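Putative oxidoreductase (Bacteroides fragilis NCTC 9343, PDB 3EOF) binds flavin mononucleotide and probably acts as a flavin-dependent oxidoreductase of the nitroreductase family. Local coordinates at residues 27-32 with 75-80. Sequence-based numbering, arbitrary orientation.
Sequences DLLETS and LTFCAD
L75 opens the strand's side of the contact: its CD1 lies 4.1 Å from CD2 of L29, the one helix side chain that carries the packing. Both CA atoms send their CB across the gap, and the two branched ends slip past each other in opposite senses. With CG of L75 anti to the carbonyl carbon (chi1 -61°), beside the backbone N, the branch ends with CD1 against L29. The backbones remain well apart, with 10.1 Å between CA of L29 and CA of L75, so the junction is made by side-chain ends. Two residues on, the CB bond of F77 runs across the direction to the helix, but the far end of its ring comes nearer, with CE2 4.3 Å from the same CD2 of L29, which meets the ring obliquely. One methyl thus touches both strand residues, and the 108 Å² buried in total fits a small apolar contact. Beside this methyl, S32 OG donates to L29 O at 2.7 Å, in the carbonyl plane and on a lone pair, tying the hydroxyl back to its own helix. At the strand's end, D80 caps R83 N through OD1. The contact packs helix 22-32 on the central antiparallel sheet of the nitroreductase-family domain, a core position with the F77 side chain about 11 Å from a bound flavin mononucleotide: V46 of strand 44-49 touches L29, L75 and F77, F117 of helix 100-123 packs on L28 and L75, and I178 of the second subunit reaches L29.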
loop_
_atom_site.group_PDB
_atom_site.type_symbol
_atom_site.label_atom_id
_atom_site.label_comp_id
_atom_site.label_asym_id
_atom_site.label_seq_id
_atom_site.Cartn_x
_atom_site.Cartn_y
_atom_site.Cartn_z
ATOM N N ASP A 27 -1.451 2.721 -20.686
ATOM C CA ASP A 27 -0.435 1.657 -20.734
ATOM C C ASP A 27 0.214 1.494 -19.346
ATOM O O ASP A 27 0.380 0.391 -18.874
ATOM C CB ASP A 27 0.605 1.949 -21.803
ATOM C CG ASP A 27 1.412 0.704 -22.230
ATOM O OD1 ASP A 27 0.962 -0.452 -22.028
ATOM O OD2 ASP A 27 2.505 0.902 -22.815
ATOM N N LEU A 28 0.551 2.613 -18.708
ATOM C CA LEU A 28 1.098 2.632 -17.360
ATOM C C LEU A 28 0.107 2.016 -16.383
ATOM O O LEU A 28 0.480 1.180 -15.612
ATOM C CB LEU A 28 1.412 4.075 -16.917
ATOM C CG LEU A 28 2.565 4.778 -17.642
ATOM C CD1 LEU A 28 2.586 6.268 -17.232
ATOM C CD2 LEU A 28 3.857 4.073 -17.343
ATOM N N LEU A 29 -1.156 2.438 -16.421
ATOM C CA LEU A 29 -2.184 1.862 -15.557
ATOM C C LEU A 29 -2.379 0.360 -15.849
ATOM O O LEU A 29 -2.289 -0.439 -14.934
ATOM C CB LEU A 29 -3.486 2.658 -15.641
ATOM C CG LEU A 29 -3.496 4.061 -15.009
ATOM C CD1 LEU A 29 -4.599 4.880 -15.571
ATOM C CD2 LEU A 29 -3.575 4.002 -13.481
ATOM N N GLU A 30 -2.528 -0.043 -17.110
ATOM C CA GLU A 30 -2.731 -1.438 -17.416
ATOM C C GLU A 30 -1.603 -2.281 -16.837
ATOM O O GLU A 30 -1.846 -3.363 -16.294
ATOM C CB GLU A 30 -2.841 -1.678 -18.920
ATOM C CG GLU A 30 -3.225 -3.105 -19.258
ATOM C CD GLU A 30 -3.379 -3.367 -20.740
ATOM O OE1 GLU A 30 -3.189 -2.454 -21.568
ATOM O OE2 GLU A 30 -3.724 -4.504 -21.071
ATOM N N THR A 31 -0.370 -1.792 -16.961
ATOM C CA THR A 31 0.804 -2.477 -16.415
ATOM C C THR A 31 0.770 -2.411 -14.890
ATOM O O THR A 31 1.017 -3.390 -14.219
ATOM C CB THR A 31 2.144 -1.931 -16.983
ATOM O OG1 THR A 31 2.122 -1.904 -18.425
ATOM C CG2 THR A 31 3.291 -2.811 -16.551
ATOM N N SER A 32 0.416 -1.283 -14.312
ATOM C CA SER A 32 0.362 -1.235 -12.860
ATOM C C SER A 32 -0.579 -2.304 -12.312
ATOM O O SER A 32 -0.321 -2.877 -11.258
ATOM C CB SER A 32 -0.021 0.153 -12.364
ATOM O OG SER A 32 -1.397 0.396 -12.536
ATOM N N LEU A 75 -4.946 11.137 -10.401
ATOM C CA LEU A 75 -5.459 9.782 -10.281
ATOM C C LEU A 75 -5.834 9.499 -8.874
ATOM O O LEU A 75 -4.992 9.625 -8.006
ATOM C CB LEU A 75 -4.404 8.775 -10.675
ATOM C CG LEU A 75 -3.868 8.819 -12.096
ATOM C CD1 LEU A 75 -2.751 7.796 -12.174
ATOM C CD2 LEU A 75 -4.976 8.540 -13.140
ATOM N N THR A 76 -7.113 9.176 -8.650
ATOM C CA THR A 76 -7.634 8.785 -7.337
ATOM C C THR A 76 -7.737 7.267 -7.330
ATOM O O THR A 76 -8.587 6.696 -8.031
ATOM C CB THR A 76 -8.987 9.449 -7.032
ATOM O OG1 THR A 76 -8.844 10.877 -7.104
ATOM C CG2 THR A 76 -9.498 9.049 -5.639
ATOM N N PHE A 77 -6.817 6.623 -6.592
ATOM C CA PHE A 77 -6.814 5.170 -6.396
ATOM C C PHE A 77 -7.799 4.783 -5.275
ATOM O O PHE A 77 -7.617 5.125 -4.108
ATOM C CB PHE A 77 -5.411 4.695 -6.085
ATOM C CG PHE A 77 -4.452 4.918 -7.208
ATOM C CD1 PHE A 77 -3.735 6.106 -7.305
ATOM C CD2 PHE A 77 -4.263 3.944 -8.168
ATOM C CE1 PHE A 77 -2.860 6.317 -8.315
ATOM C CE2 PHE A 77 -3.397 4.145 -9.183
ATOM C CZ PHE A 77 -2.681 5.363 -9.262
ATOM N N CYS A 78 -8.841 4.049 -5.652
ATOM C CA CYS A 78 -9.889 3.630 -4.742
ATOM C C CYS A 78 -9.928 2.133 -4.440
ATOM O O CYS A 78 -9.814 1.296 -5.362
ATOM C CB CYS A 78 -11.244 3.996 -5.350
ATOM S SG CYS A 78 -11.362 5.706 -5.787
ATOM N N ALA A 79 -10.074 1.829 -3.149
ATOM C CA ALA A 79 -10.346 0.483 -2.659
ATOM C C ALA A 79 -11.729 0.197 -3.254
ATOM O O ALA A 79 -12.591 1.030 -3.184
ATOM C CB ALA A 79 -10.392 0.478 -1.131
ATOM N N ASP A 80 -11.932 -0.958 -3.865
ATOM C CA ASP A 80 -13.214 -1.242 -4.521
ATOM C C ASP A 80 -13.565 -2.709 -4.374
ATOM O O ASP A 80 -12.942 -3.585 -4.990
ATOM C CB ASP A 80 -13.112 -0.842 -5.995
ATOM C CG ASP A 80 -14.411 -0.984 -6.783
ATOM O OD1 ASP A 80 -15.225 -1.839 -6.452
ATOM O OD2 ASP A 80 -14.577 -0.247 -7.791
#